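Local atomic coordinates of epimerase domain-containing protein (Bacillus cereus HuA2-4, PDB entry 6ZLK), a protein that catalyses the NAD-dependent interconversion of UDP-glucuronic acid and UDP-galacturonic acid, inverting the configuration at C4 of the sugar. Residues E61-T66 with I103-Q108; V78-A83 with D119-I124; P97-N102 with G150-S155. All blocks are in the same frame, centred on the assembly; numbering follows the deposited sequence.

Contact 1: E61-T66 with I103-Q108; sequences EDILNT and IMVTQQ. With NAD (nicotinamide-adenine-dinucleotide), chain E.
Leu64 lays its CD2 methyl over one face of the side-chain amide of Gln108, 3.5 Å from Gln108 CD, while two waters sit at the edges of that amide. One accepts from Gln108 NE2 (3.0 Å) and lies within bonding distance of Leu64 O; the other is 2.8 Å from Gln108 OE1 and also near Thr66 O. Both waters could donate to these oxygens, though several acceptors compete for their protons. Glutamine suits a helix face turned to a loop, since a single group offers a flat surface to a methyl and both a donor and an acceptor to water. A second flat group is the adenine of NAD. Its edge meets the backbone, Ile63 N giving a nearly straight bond to N1A (3.0 Å, 170°). The adenine amine N6A donates to Asp62 OD1 (2.8 Å). Ile63 CD1 lies over one face of the adenine, above N1A, and also touches Val105 CG1 at 3.8 Å; the two branched chains cross at about a right angle. Val105 divides its methyls, CG2 touching both Leu64 CG (3.6 Å) and NAD N6A. Asp62 extends away from its own amide nitrogen (chi1 -172°), which carries OD1 to the amine; from above the carboxylate plane Leu64 N also reaches OD1, at 2.9 Å, closing an Asx turn. Donor and acceptor thus match the adenine edge, and two N-H groups on OD1 would favour an ionised aspartate.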
loop_
_atom_site.group_PDB
_atom_site.type_symbol
_atom_site.label_atom_id
_atom_site.label_comp_id
_atom_site.label_asym_id
_atom_site.label_seq_id
_atom_site.Cartn_x
_atom_site.Cartn_y
_atom_site.Cartn_z
ATOM N N GLU A 61 -16.560 1.704 19.380
ATOM C CA GLU A 61 -17.043 2.232 18.088
ATOM C C GLU A 61 -15.965 1.948 17.062
ATOM O O GLU A 61 -14.762 1.912 17.434
ATOM C CB GLU A 61 -17.249 3.761 18.111
ATOM C CG GLU A 61 -18.481 4.300 18.861
ATOM C CD GLU A 61 -18.618 5.824 19.066
ATOM O OE1 GLU A 61 -18.077 6.651 18.241
ATOM O OE2 GLU A 61 -19.272 6.218 20.091
ATOM N N ASP A 62 -16.380 1.771 15.830
ATOM C CA ASP A 62 -15.452 1.720 14.668
ATOM C C ASP A 62 -14.826 3.086 14.513
ATOM O O ASP A 62 -15.546 4.045 14.536
ATOM C CB ASP A 62 -16.251 1.385 13.411
ATOM C CG ASP A 62 -15.474 1.100 12.156
ATOM O OD1 ASP A 62 -14.313 1.532 12.054
ATOM O OD2 ASP A 62 -16.073 0.408 11.274
ATOM N N ILE A 63 -13.510 3.181 14.348
ATOM C CA ILE A 63 -12.918 4.495 14.063
ATOM C C ILE A 63 -13.596 5.159 12.858
ATOM O O ILE A 63 -13.674 6.381 12.831
ATOM C CB ILE A 63 -11.422 4.271 13.845
ATOM C CG1 ILE A 63 -10.794 3.868 15.182
ATOM C CG2 ILE A 63 -10.803 5.531 13.243
ATOM C CD1 ILE A 63 -9.528 3.083 15.055
ATOM N N LEU A 64 -14.021 4.415 11.860
ATOM C CA LEU A 64 -14.596 5.040 10.646
ATOM C C LEU A 64 -15.988 5.626 10.947
ATOM O O LEU A 64 -16.409 6.554 10.206
ATOM C CB LEU A 64 -14.706 3.937 9.594
ATOM C CG LEU A 64 -13.384 3.364 9.099
ATOM C CD1 LEU A 64 -13.653 2.311 8.043
ATOM C CD2 LEU A 64 -12.459 4.456 8.569
ATOM N N ASN A 65 -16.656 5.148 11.981
ATOM C CA ASN A 65 -17.990 5.645 12.420
ATOM C C ASN A 65 -17.860 6.729 13.485
ATOM O O ASN A 65 -18.883 7.223 13.940
ATOM C CB ASN A 65 -18.863 4.535 12.968
ATOM C CG ASN A 65 -19.252 3.489 11.944
ATOM O OD1 ASN A 65 -19.095 3.664 10.717
ATOM N ND2 ASN A 65 -19.759 2.360 12.432
ATOM N N THR A 66 -16.662 7.061 13.929
ATOM C CA THR A 66 -16.441 7.953 15.089
ATOM C C THR A 66 -16.204 9.368 14.574
ATOM O O THR A 66 -15.503 9.511 13.589
ATOM C CB THR A 66 -15.232 7.494 15.924
ATOM O OG1 THR A 66 -15.677 6.238 16.423
ATOM C CG2 THR A 66 -14.852 8.422 17.049
ATOM N N ILE A 103 -5.897 0.507 5.947
ATOM C CA ILE A 103 -5.542 1.670 5.092
ATOM C C ILE A 103 -6.506 2.831 5.347
ATOM O O ILE A 103 -6.047 3.908 5.746
ATOM C CB ILE A 103 -5.481 1.277 3.613
ATOM C CG1 ILE A 103 -4.584 0.066 3.390
ATOM C CG2 ILE A 103 -5.002 2.460 2.785
ATOM C CD1 ILE A 103 -4.416 -0.366 1.968
ATOM N N MET A 104 -7.806 2.609 5.173
ATOM C CA MET A 104 -8.776 3.723 5.301
ATOM C C MET A 104 -8.770 4.254 6.741
ATOM O O MET A 104 -8.773 5.476 6.945
ATOM C CB MET A 104 -10.207 3.331 4.911
ATOM C CG MET A 104 -10.416 3.166 3.452
ATOM S SD MET A 104 -10.193 4.719 2.567
ATOM C CE MET A 104 -10.986 5.974 3.546
ATOM N N VAL A 105 -8.704 3.400 7.750
ATOM C CA VAL A 105 -8.669 3.857 9.158
ATOM C C VAL A 105 -7.435 4.734 9.395
ATOM O O VAL A 105 -7.518 5.757 10.054
ATOM C CB VAL A 105 -8.708 2.631 10.092
ATOM C CG1 VAL A 105 -8.191 2.946 11.471
ATOM C CG2 VAL A 105 -10.136 2.137 10.195
ATOM N N THR A 106 -6.301 4.321 8.881
ATOM C CA THR A 106 -5.054 5.060 9.109
ATOM C C THR A 106 -5.166 6.431 8.431
ATOM O O THR A 106 -4.817 7.444 9.059
ATOM C CB THR A 106 -3.845 4.271 8.607
ATOM O OG1 THR A 106 -3.730 3.042 9.341
ATOM C CG2 THR A 106 -2.550 5.020 8.778
ATOM N N GLN A 107 -5.679 6.451 7.222
ATOM C CA GLN A 107 -5.844 7.748 6.522
ATOM C C GLN A 107 -6.776 8.646 7.344
ATOM O O GLN A 107 -6.489 9.855 7.466
ATOM C CB GLN A 107 -6.344 7.563 5.100
ATOM C CG GLN A 107 -6.360 8.871 4.321
ATOM C CD GLN A 107 -7.738 9.429 4.125
ATOM O OE1 GLN A 107 -8.704 8.944 4.692
ATOM N NE2 GLN A 107 -7.806 10.500 3.340
ATOM N N GLN A 108 -7.900 8.138 7.808
ATOM C CA GLN A 108 -8.850 9.001 8.536
ATOM C C GLN A 108 -8.211 9.552 9.825
ATOM O O GLN A 108 -8.446 10.733 10.174
ATOM C CB GLN A 108 -10.128 8.233 8.865
ATOM C CG GLN A 108 -10.978 7.920 7.640
ATOM C CD GLN A 108 -12.455 7.880 8.004
ATOM O OE1 GLN A 108 -12.850 7.829 9.166
ATOM N NE2 GLN A 108 -13.303 7.852 6.994
HETATM P PA NAD E . -5.821 -7.688 17.756
HETATM O O1A NAD E . -6.674 -8.166 16.645
HETATM O O2A NAD E . -5.781 -8.450 19.047
HETATM O O5B NAD E . -6.032 -6.165 18.092
HETATM C C5B NAD E . -6.418 -5.169 17.122
HETATM C C4B NAD E . -7.708 -4.520 17.560
HETATM O O4B NAD E . -8.066 -3.527 16.573
HETATM C C3B NAD E . -8.890 -5.466 17.685
HETATM O O3B NAD E . -9.306 -5.677 19.028
HETATM C C2B NAD E . -9.936 -4.857 16.743
HETATM O O2B NAD E . -11.276 -4.924 17.197
HETATM C C1B NAD E . -9.473 -3.400 16.641
HETATM N N9A NAD E . -9.879 -2.726 15.420
HETATM C C8A NAD E . -9.659 -3.125 14.128
HETATM N N7A NAD E . -10.151 -2.305 13.237
HETATM C C5A NAD E . -10.806 -1.346 14.006
HETATM C C6A NAD E . -11.571 -0.217 13.680
HETATM N N6A NAD E . -11.905 0.138 12.419
HETATM N N1A NAD E . -12.027 0.555 14.696
HETATM C C2A NAD E . -11.736 0.196 15.967
HETATM N N3A NAD E . -11.070 -0.884 16.402
HETATM C C4A NAD E . -10.614 -1.593 15.372
HETATM O O3 NAD E . -4.347 -7.694 17.120
HETATM P PN NAD E . -2.899 -7.543 17.868
HETATM O O1N NAD E . -2.235 -8.835 17.756
HETATM O O2N NAD E . -3.115 -6.887 19.142
HETATM O O5D NAD E . -2.201 -6.513 16.897
HETATM C C5D NAD E . -2.179 -5.182 17.257
HETATM C C4D NAD E . -1.375 -4.448 16.222
HETATM O O4D NAD E . -0.024 -4.944 16.202
HETATM C C3D NAD E . -1.908 -4.561 14.786
HETATM O O3D NAD E . -1.756 -3.297 14.116
HETATM C C2D NAD E . -0.965 -5.563 14.122
HETATM O O2D NAD E . -0.956 -5.421 12.699
HETATM C C1D NAD E . 0.314 -5.233 14.885
HETATM N N1N NAD E . 1.240 -6.349 14.994
HETATM C C2N NAD E . 0.947 -7.430 15.772
HETATM C C3N NAD E . 1.826 -8.452 15.851
HETATM C C7N NAD E . 1.515 -9.685 16.626
HETATM O O7N NAD E . 2.387 -10.536 16.644
HETATM N N7N NAD E . 0.358 -9.765 17.299
HETATM C C4N NAD E . 3.080 -8.343 15.223
HETATM C C5N NAD E . 3.298 -7.308 14.319
HETATM C C6N NAD E . 2.390 -6.297 14.262
HETATM O O HOH W 1 -15.964 8.384 8.314
HETATM O O HOH W 2 -14.666 8.684 11.128
#

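Contact 2: V78-A83 with D119-I124; sequences VYHLAA and DKFIHI. With NAD (nicotinamide-adenine-dinucleotide), chain E.
His80 and His123 stand side by side on neighbouring parallel strands, their side chains pointing the same way and both CG atoms anti to the backbone N. The imidazoles meet rim to rim with planes at 57°, His80 CD2 approaching His123 ND1 at 3.3 Å. Both nitrogens of His80 are engaged elsewhere, ND1 by Thr6 OG1 and NE2 by Thr106 OG1, which fixes the turn of its ring. Phe121 has the same kind of first torsion (chi1 -176°) and leans toward the other strand, placing CD2 3.9 Å from Val78 CB and CZ near His80 CB. On the other face of the sheet from the histidines, the Tyr79 ring runs alongside Ile122, Tyr79 CE1 touching Ile122 CD1 at 3.5 Å, while its hydroxyl bonds to Thr225 O. Beyond the last bridge, Leu81 CD1 packs on Ile124 CG1 at 3.8 Å. A water over the His80 ring lies within bonding distance of His80 O, Ile124 O and NAD O3D, more acceptors than it can serve at once. Four backbone bonds, such as His80 N to Ile122 O (2.8 Å), thus pair these Rossmann strands; beta-branched and aromatic side chains fill both faces, and Leu81 O, just past strand 77-80, takes ribose hydroxyl O3D directly (2.9 Å).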
loop_
_atom_site.group_PDB
_atom_site.type_symbol
_atom_site.label_atom_id
_atom_site.label_comp_id
_atom_site.label_asym_id
_atom_site.label_seq_id
_atom_site.Cartn_x
_atom_site.Cartn_y
_atom_site.Cartn_z
ATOM N N VAL A 78 -1.074 9.578 20.120
ATOM C CA VAL A 78 -1.860 8.453 19.549
ATOM C C VAL A 78 -0.982 7.241 19.406
ATOM O O VAL A 78 0.125 7.355 18.910
ATOM C CB VAL A 78 -2.478 8.784 18.185
ATOM C CG1 VAL A 78 -3.204 7.544 17.637
ATOM C CG2 VAL A 78 -3.378 10.005 18.285
ATOM N N TYR A 79 -1.398 6.135 20.005
ATOM C CA TYR A 79 -0.880 4.797 19.692
ATOM C C TYR A 79 -1.876 4.121 18.774
ATOM O O TYR A 79 -3.005 3.800 19.194
ATOM C CB TYR A 79 -0.687 3.958 20.935
ATOM C CG TYR A 79 0.567 4.224 21.699
ATOM C CD1 TYR A 79 1.800 3.740 21.268
ATOM C CD2 TYR A 79 0.526 4.841 22.931
ATOM C CE1 TYR A 79 2.930 3.939 22.038
ATOM C CE2 TYR A 79 1.634 5.031 23.715
ATOM C CZ TYR A 79 2.861 4.563 23.272
ATOM O OH TYR A 79 3.948 4.710 24.087
ATOM N N HIS A 80 -1.485 3.924 17.527
ATOM C CA HIS A 80 -2.416 3.393 16.518
ATOM C C HIS A 80 -2.144 1.904 16.313
ATOM O O HIS A 80 -1.260 1.498 15.546
ATOM C CB HIS A 80 -2.367 4.242 15.251
ATOM C CG HIS A 80 -3.206 3.635 14.215
ATOM N ND1 HIS A 80 -4.446 3.083 14.504
ATOM C CD2 HIS A 80 -3.044 3.587 12.870
ATOM C CE1 HIS A 80 -4.964 2.639 13.365
ATOM N NE2 HIS A 80 -4.126 2.972 12.317
ATOM N N LEU A 81 -2.865 1.054 17.036
ATOM C CA LEU A 81 -2.724 -0.401 16.937
ATOM C C LEU A 81 -3.906 -1.044 16.204
ATOM O O LEU A 81 -3.808 -2.242 15.853
ATOM C CB LEU A 81 -2.583 -1.042 18.310
ATOM C CG LEU A 81 -1.192 -0.917 18.938
ATOM C CD1 LEU A 81 -0.880 0.462 19.443
ATOM C CD2 LEU A 81 -1.019 -1.913 20.079
ATOM N N ALA A 82 -5.010 -0.333 16.019
ATOM C CA ALA A 82 -6.198 -0.954 15.375
ATOM C C ALA A 82 -5.822 -1.451 13.989
ATOM O O ALA A 82 -5.136 -0.698 13.250
ATOM C CB ALA A 82 -7.338 -0.006 15.270
ATOM N N ALA A 83 -6.188 -2.672 13.668
ATOM C CA ALA A 83 -5.906 -3.291 12.387
ATOM C C ALA A 83 -6.598 -4.634 12.349
ATOM O O ALA A 83 -7.060 -5.112 13.431
ATOM C CB ALA A 83 -4.438 -3.476 12.240
ATOM N N ASP A 119 1.882 15.549 20.219
ATOM C CA ASP A 119 3.298 15.239 20.514
ATOM C C ASP A 119 3.805 14.149 19.560
ATOM O O ASP A 119 4.885 14.292 19.004
ATOM C CB ASP A 119 3.472 14.771 21.949
ATOM C CG ASP A 119 3.133 15.823 22.997
ATOM O OD1 ASP A 119 3.002 17.012 22.631
ATOM O OD2 ASP A 119 3.037 15.444 24.184
ATOM N N LYS A 120 3.092 13.035 19.434
ATOM C CA LYS A 120 3.567 11.859 18.683
ATOM C C LYS A 120 2.357 11.101 18.197
ATOM O O LYS A 120 1.339 11.027 18.935
ATOM C CB LYS A 120 4.409 10.861 19.496
ATOM C CG LYS A 120 5.791 11.355 19.836
ATOM C CD LYS A 120 6.591 10.424 20.679
ATOM C CE LYS A 120 8.034 10.858 20.716
ATOM N NZ LYS A 120 8.683 10.396 21.957
ATOM N N PHE A 121 2.486 10.601 16.982
ATOM C CA PHE A 121 1.544 9.650 16.374
ATOM C C PHE A 121 2.309 8.376 16.168
ATOM O O PHE A 121 3.152 8.300 15.257
ATOM C CB PHE A 121 0.966 10.182 15.071
ATOM C CG PHE A 121 -0.067 9.282 14.463
ATOM C CD1 PHE A 121 0.258 8.156 13.738
ATOM C CD2 PHE A 121 -1.398 9.627 14.549
ATOM C CE1 PHE A 121 -0.728 7.348 13.178
ATOM C CE2 PHE A 121 -2.379 8.870 13.943
ATOM C CZ PHE A 121 -2.053 7.696 13.301
ATOM N N ILE A 122 2.139 7.420 17.089
ATOM C CA ILE A 122 2.949 6.199 17.154
ATOM C C ILE A 122 2.174 5.096 16.451
ATOM O O ILE A 122 1.206 4.596 17.011
ATOM C CB ILE A 122 3.371 5.845 18.570
ATOM C CG1 ILE A 122 4.071 7.014 19.261
ATOM C CG2 ILE A 122 4.257 4.619 18.569
ATOM C CD1 ILE A 122 4.345 6.825 20.728
ATOM N N HIS A 123 2.594 4.793 15.248
ATOM C CA HIS A 123 1.922 3.853 14.322
ATOM C C HIS A 123 2.538 2.488 14.449
ATOM O O HIS A 123 3.751 2.338 14.217
ATOM C CB HIS A 123 1.989 4.409 12.899
ATOM C CG HIS A 123 1.372 3.496 11.915
ATOM N ND1 HIS A 123 0.043 3.597 11.595
ATOM C CD2 HIS A 123 1.882 2.483 11.178
ATOM C CE1 HIS A 123 -0.245 2.642 10.718
ATOM N NE2 HIS A 123 0.868 1.940 10.434
ATOM N N ILE A 124 1.761 1.475 14.768
ATOM C CA ILE A 124 2.277 0.119 14.933
ATOM C C ILE A 124 2.150 -0.648 13.620
ATOM O O ILE A 124 1.058 -0.710 13.043
ATOM C CB ILE A 124 1.584 -0.586 16.100
ATOM C CG1 ILE A 124 2.271 -0.218 17.429
ATOM C CG2 ILE A 124 1.633 -2.070 15.862
ATOM C CD1 ILE A 124 2.482 1.200 17.666
HETATM P PA NAD E . -5.821 -7.688 17.756
HETATM O O1A NAD E . -6.674 -8.166 16.645
HETATM O O2A NAD E . -5.781 -8.450 19.047
HETATM O O5B NAD E . -6.032 -6.165 18.092
HETATM C C5B NAD E . -6.418 -5.169 17.122
HETATM C C4B NAD E . -7.708 -4.520 17.560
HETATM O O4B NAD E . -8.066 -3.527 16.573
HETATM C C3B NAD E . -8.890 -5.466 17.685
HETATM O O3B NAD E . -9.306 -5.677 19.028
HETATM C C2B NAD E . -9.936 -4.857 16.743
HETATM O O2B NAD E . -11.276 -4.924 17.197
HETATM C C1B NAD E . -9.473 -3.400 16.641
HETATM N N9A NAD E . -9.879 -2.726 15.420
HETATM C C8A NAD E . -9.659 -3.125 14.128
HETATM N N7A NAD E . -10.151 -2.305 13.237
HETATM C C5A NAD E . -10.806 -1.346 14.006
HETATM C C6A NAD E . -11.571 -0.217 13.680
HETATM N N6A NAD E . -11.905 0.138 12.419
HETATM N N1A NAD E . -12.027 0.555 14.696
HETATM C C2A NAD E . -11.736 0.196 15.967
HETATM N N3A NAD E . -11.070 -0.884 16.402
HETATM C C4A NAD E . -10.614 -1.593 15.372
HETATM O O3 NAD E . -4.347 -7.694 17.120
HETATM P PN NAD E . -2.899 -7.543 17.868
HETATM O O1N NAD E . -2.235 -8.835 17.756
HETATM O O2N NAD E . -3.115 -6.887 19.142
HETATM O O5D NAD E . -2.201 -6.513 16.897
HETATM C C5D NAD E . -2.179 -5.182 17.257
HETATM C C4D NAD E . -1.375 -4.448 16.222
HETATM O O4D NAD E . -0.024 -4.944 16.202
HETATM C C3D NAD E . -1.908 -4.561 14.786
HETATM O O3D NAD E . -1.756 -3.297 14.116
HETATM C C2D NAD E . -0.965 -5.563 14.122
HETATM O O2D NAD E . -0.956 -5.421 12.699
HETATM C C1D NAD E . 0.314 -5.233 14.885
HETATM N N1N NAD E . 1.240 -6.349 14.994
HETATM C C2N NAD E . 0.947 -7.430 15.772
HETATM C C3N NAD E . 1.826 -8.452 15.851
HETATM C C7N NAD E . 1.515 -9.685 16.626
HETATM O O7N NAD E . 2.387 -10.536 16.644
HETATM N N7N NAD E . 0.358 -9.765 17.299
HETATM C C4N NAD E . 3.080 -8.343 15.223
HETATM C C5N NAD E . 3.298 -7.308 14.319
HETATM C C6N NAD E . 2.390 -6.297 14.262
HETATM O O HOH W 3 -1.993 -0.092 13.427
#

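Contact 3: P97-N102 with G150-S155. With NAD (nicotinamide-adenine-dinucleotide), chain E.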
loop_
_atom_site.group_PDB
_atom_site.type_symbol
_atom_site.label_atom_id
_atom_site.label_comp_id
_atom_site.label_asym_id
_atom_site.label_seq_id
_atom_site.Cartn_x
_atom_site.Cartn_y
_atom_site.Cartn_z
ATOM N N PRO A 97 -11.703 -6.338 4.339
ATOM C CA PRO A 97 -11.551 -5.746 5.668
ATOM C C PRO A 97 -10.132 -5.278 6.018
ATOM O O PRO A 97 -9.973 -4.412 6.844
ATOM C CB PRO A 97 -11.969 -6.909 6.586
ATOM C CG PRO A 97 -12.959 -7.653 5.736
ATOM C CD PRO A 97 -12.266 -7.703 4.394
ATOM N N TYR A 98 -9.121 -5.910 5.445
ATOM C CA TYR A 98 -7.720 -5.481 5.665
ATOM C C TYR A 98 -7.508 -4.119 5.020
ATOM O O TYR A 98 -6.868 -3.233 5.602
ATOM C CB TYR A 98 -6.699 -6.428 5.056
ATOM C CG TYR A 98 -6.573 -7.766 5.762
ATOM C CD1 TYR A 98 -7.545 -8.734 5.630
ATOM C CD2 TYR A 98 -5.534 -7.995 6.637
ATOM C CE1 TYR A 98 -7.384 -9.979 6.235
ATOM C CE2 TYR A 98 -5.366 -9.225 7.245
ATOM C CZ TYR A 98 -6.312 -10.195 7.073
ATOM O OH TYR A 98 -6.140 -11.388 7.714
ATOM N N VAL A 99 -8.085 -3.935 3.835
ATOM C CA VAL A 99 -7.936 -2.599 3.199
ATOM C C VAL A 99 -8.680 -1.525 4.009
ATOM O O VAL A 99 -8.178 -0.468 4.271
ATOM C CB VAL A 99 -8.430 -2.669 1.754
ATOM C CG1 VAL A 99 -8.473 -1.289 1.165
ATOM C CG2 VAL A 99 -7.569 -3.573 0.924
ATOM N N THR A 100 -9.924 -1.778 4.382
ATOM C CA THR A 100 -10.734 -0.792 5.087
ATOM C C THR A 100 -10.110 -0.477 6.455
ATOM O O THR A 100 -9.911 0.662 6.789
ATOM C CB THR A 100 -12.138 -1.362 5.248
ATOM O OG1 THR A 100 -12.657 -1.453 3.898
ATOM C CG2 THR A 100 -12.978 -0.467 6.139
ATOM N N ASN A 101 -9.754 -1.500 7.193
ATOM C CA ASN A 101 -9.310 -1.249 8.588
ATOM C C ASN A 101 -7.823 -0.947 8.677
ATOM O O ASN A 101 -7.426 -0.364 9.701
ATOM C CB ASN A 101 -9.701 -2.418 9.474
ATOM C CG ASN A 101 -11.201 -2.513 9.530
ATOM O OD1 ASN A 101 -11.820 -1.561 10.005
ATOM N ND2 ASN A 101 -11.771 -3.570 8.968
ATOM N N ASN A 102 -6.987 -1.314 7.706
ATOM C CA ASN A 102 -5.540 -1.088 7.815
ATOM C C ASN A 102 -5.149 0.155 7.005
ATOM O O ASN A 102 -4.100 0.759 7.366
ATOM C CB ASN A 102 -4.696 -2.285 7.396
ATOM C CG ASN A 102 -4.931 -3.504 8.275
ATOM O OD1 ASN A 102 -5.672 -3.399 9.269
ATOM N ND2 ASN A 102 -4.415 -4.648 7.880
ATOM N N GLY A 150 0.524 -7.859 4.664
ATOM C CA GLY A 150 1.758 -7.093 4.725
ATOM C C GLY A 150 1.646 -5.902 3.811
ATOM O O GLY A 150 2.127 -4.836 4.165
ATOM N N VAL A 151 1.024 -6.117 2.652
ATOM C CA VAL A 151 0.835 -4.976 1.733
ATOM C C VAL A 151 0.027 -3.880 2.445
ATOM O O VAL A 151 0.356 -2.685 2.343
ATOM C CB VAL A 151 0.157 -5.413 0.431
ATOM C CG1 VAL A 151 -0.100 -4.174 -0.391
ATOM C CG2 VAL A 151 1.013 -6.425 -0.312
ATOM N N THR A 152 -1.100 -4.215 3.045
ATOM C CA THR A 152 -1.959 -3.195 3.651
ATOM C C THR A 152 -1.260 -2.480 4.815
ATOM O O THR A 152 -1.479 -1.275 4.997
ATOM C CB THR A 152 -3.300 -3.760 4.118
ATOM O OG1 THR A 152 -3.131 -4.685 5.201
ATOM C CG2 THR A 152 -4.057 -4.388 2.973
ATOM N N LYS A 153 -0.439 -3.189 5.586
ATOM C CA LYS A 153 0.312 -2.582 6.704
ATOM C C LYS A 153 1.382 -1.639 6.127
ATOM O O LYS A 153 1.541 -0.527 6.655
ATOM C CB LYS A 153 0.879 -3.690 7.588
ATOM C CG LYS A 153 -0.211 -4.463 8.345
ATOM C CD LYS A 153 -0.962 -3.700 9.363
ATOM C CE LYS A 153 -0.044 -3.163 10.456
ATOM N NZ LYS A 153 -0.746 -2.552 11.617
ATOM N N LEU A 154 2.024 -2.065 5.047
ATOM C CA LEU A 154 3.030 -1.186 4.415
ATOM C C LEU A 154 2.323 0.070 3.885
ATOM O O LEU A 154 2.886 1.146 4.030
ATOM C CB LEU A 154 3.790 -1.940 3.339
ATOM C CG LEU A 154 4.881 -1.127 2.636
ATOM C CD1 LEU A 154 5.875 -0.538 3.619
ATOM C CD2 LEU A 154 5.560 -2.009 1.590
ATOM N N SER A 155 1.142 -0.042 3.289
ATOM C CA SER A 155 0.393 1.170 2.829
ATOM C C SER A 155 0.097 2.092 4.013
ATOM O O SER A 155 0.187 3.328 3.921
ATOM C CB SER A 155 -0.857 0.835 2.126
ATOM O OG SER A 155 -0.545 0.021 1.011
HETATM P PA NAD E . -5.821 -7.688 17.756
HETATM O O1A NAD E . -6.674 -8.166 16.645
HETATM O O2A NAD E . -5.781 -8.450 19.047
HETATM O O5B NAD E . -6.032 -6.165 18.092
HETATM C C5B NAD E . -6.418 -5.169 17.122
HETATM C C4B NAD E . -7.708 -4.520 17.560
HETATM O O4B NAD E . -8.066 -3.527 16.573
HETATM C C3B NAD E . -8.890 -5.466 17.685
HETATM O O3B NAD E . -9.306 -5.677 19.028
HETATM C C2B NAD E . -9.936 -4.857 16.743
HETATM O O2B NAD E . -11.276 -4.924 17.197
HETATM C C1B NAD E . -9.473 -3.400 16.641
HETATM N N9A NAD E . -9.879 -2.726 15.420
HETATM C C8A NAD E . -9.659 -3.125 14.128
HETATM N N7A NAD E . -10.151 -2.305 13.237
HETATM C C5A NAD E . -10.806 -1.346 14.006
HETATM C C6A NAD E . -11.571 -0.217 13.680
HETATM N N6A NAD E . -11.905 0.138 12.419
HETATM N N1A NAD E . -12.027 0.555 14.696
HETATM C C2A NAD E . -11.736 0.196 15.967
HETATM N N3A NAD E . -11.070 -0.884 16.402
HETATM C C4A NAD E . -10.614 -1.593 15.372
HETATM O O3 NAD E . -4.347 -7.694 17.120
HETATM P PN NAD E . -2.899 -7.543 17.868
HETATM O O1N NAD E . -2.235 -8.835 17.756
HETATM O O2N NAD E . -3.115 -6.887 19.142
HETATM O O5D NAD E . -2.201 -6.513 16.897
HETATM C C5D NAD E . -2.179 -5.182 17.257
HETATM C C4D NAD E . -1.375 -4.448 16.222
HETATM O O4D NAD E . -0.024 -4.944 16.202
HETATM C C3D NAD E . -1.908 -4.561 14.786
HETATM O O3D NAD E . -1.756 -3.297 14.116
HETATM C C2D NAD E . -0.965 -5.563 14.122
HETATM O O2D NAD E . -0.956 -5.421 12.699
HETATM C C1D NAD E . 0.314 -5.233 14.885
HETATM N N1N NAD E . 1.240 -6.349 14.994
HETATM C C2N NAD E . 0.947 -7.430 15.772
HETATM C C3N NAD E . 1.826 -8.452 15.851
HETATM C C7N NAD E . 1.515 -9.685 16.626
HETATM O O7N NAD E . 2.387 -10.536 16.644
HETATM N N7N NAD E . 0.358 -9.765 17.299
HETATM C C4N NAD E . 3.080 -8.343 15.223
HETATM C C5N NAD E . 3.298 -7.308 14.319
HETATM C C6N NAD E . 2.390 -6.297 14.262
#
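Asn102 of helix 96-113 meets Thr152 of helix 148-167, two nearly parallel helices of the Rossmann-type short-chain dehydrogenase/reductase fold, their segment axes 9.3 Å apart and crossing at -20°. The second carries Tyr149 and Lys153, the Tyr-x-x-x-Lys signature of that family. Packing is closest at this pair. Asn102 ND2 donates to Thr152 OG1 (3.0 Å, 164°), with the hydroxyl oxygen lying in the amide plane, and Asn102 OD1 turns to Ile84 N, so both ends of the amide are used. Thr152 chi1 of 66° sets OG1 between its backbone N and carbonyl carbon, where it also pairs with Tyr149 O. Threonine suits the place because OG1 can accept from Asn102 while CG2 packs on Tyr98 and Val99. That methyl marks the looser part: CG2 rests 3.9 Å from Tyr98 CB and 4.1 Å from Val99 CG2. This side is closed by protein and not by solvent, since Val99 packs on Val99 of the second subunit. Away from the interface, Asn101 OD1 accepts from adenine N6A at 3.0 Å. Lys153, bent at chi2 and chi3, passes its CD by Asn102 ND2 and extends to the nicotinamide ribose of NAD, where NZ donates to O3D at 2.8 Å and to O2D at 3.1 Å.

Overall arrangement
The three contacts are spaced along NAD, their centres 12 to 15 Å apart, and helix 96-113 is common to contacts 1 and 3. That helix also crosses over between the two strands of contact 2, in a beta-alpha-beta unit. Thr106 OG1 and His80 NE2, 3.0 Å apart, join contact 1 to contact 2, while Leu64 CD1 on Thr100 CG2 (3.4 Å) links contacts 1 and 3. Contact 1 serves the adenine, to which contact 3 adds Asn101; contacts 2 and 3 converge on the nicotinamide ribose, where Lys153 NZ lies 2.9 Å from Ile124 O. The bound UDP-sugar, UDP-glucuronic or UDP-galacturonic acid, lies about 6 Å from the Lys153 side chain and about 8 Å from that of Ile124.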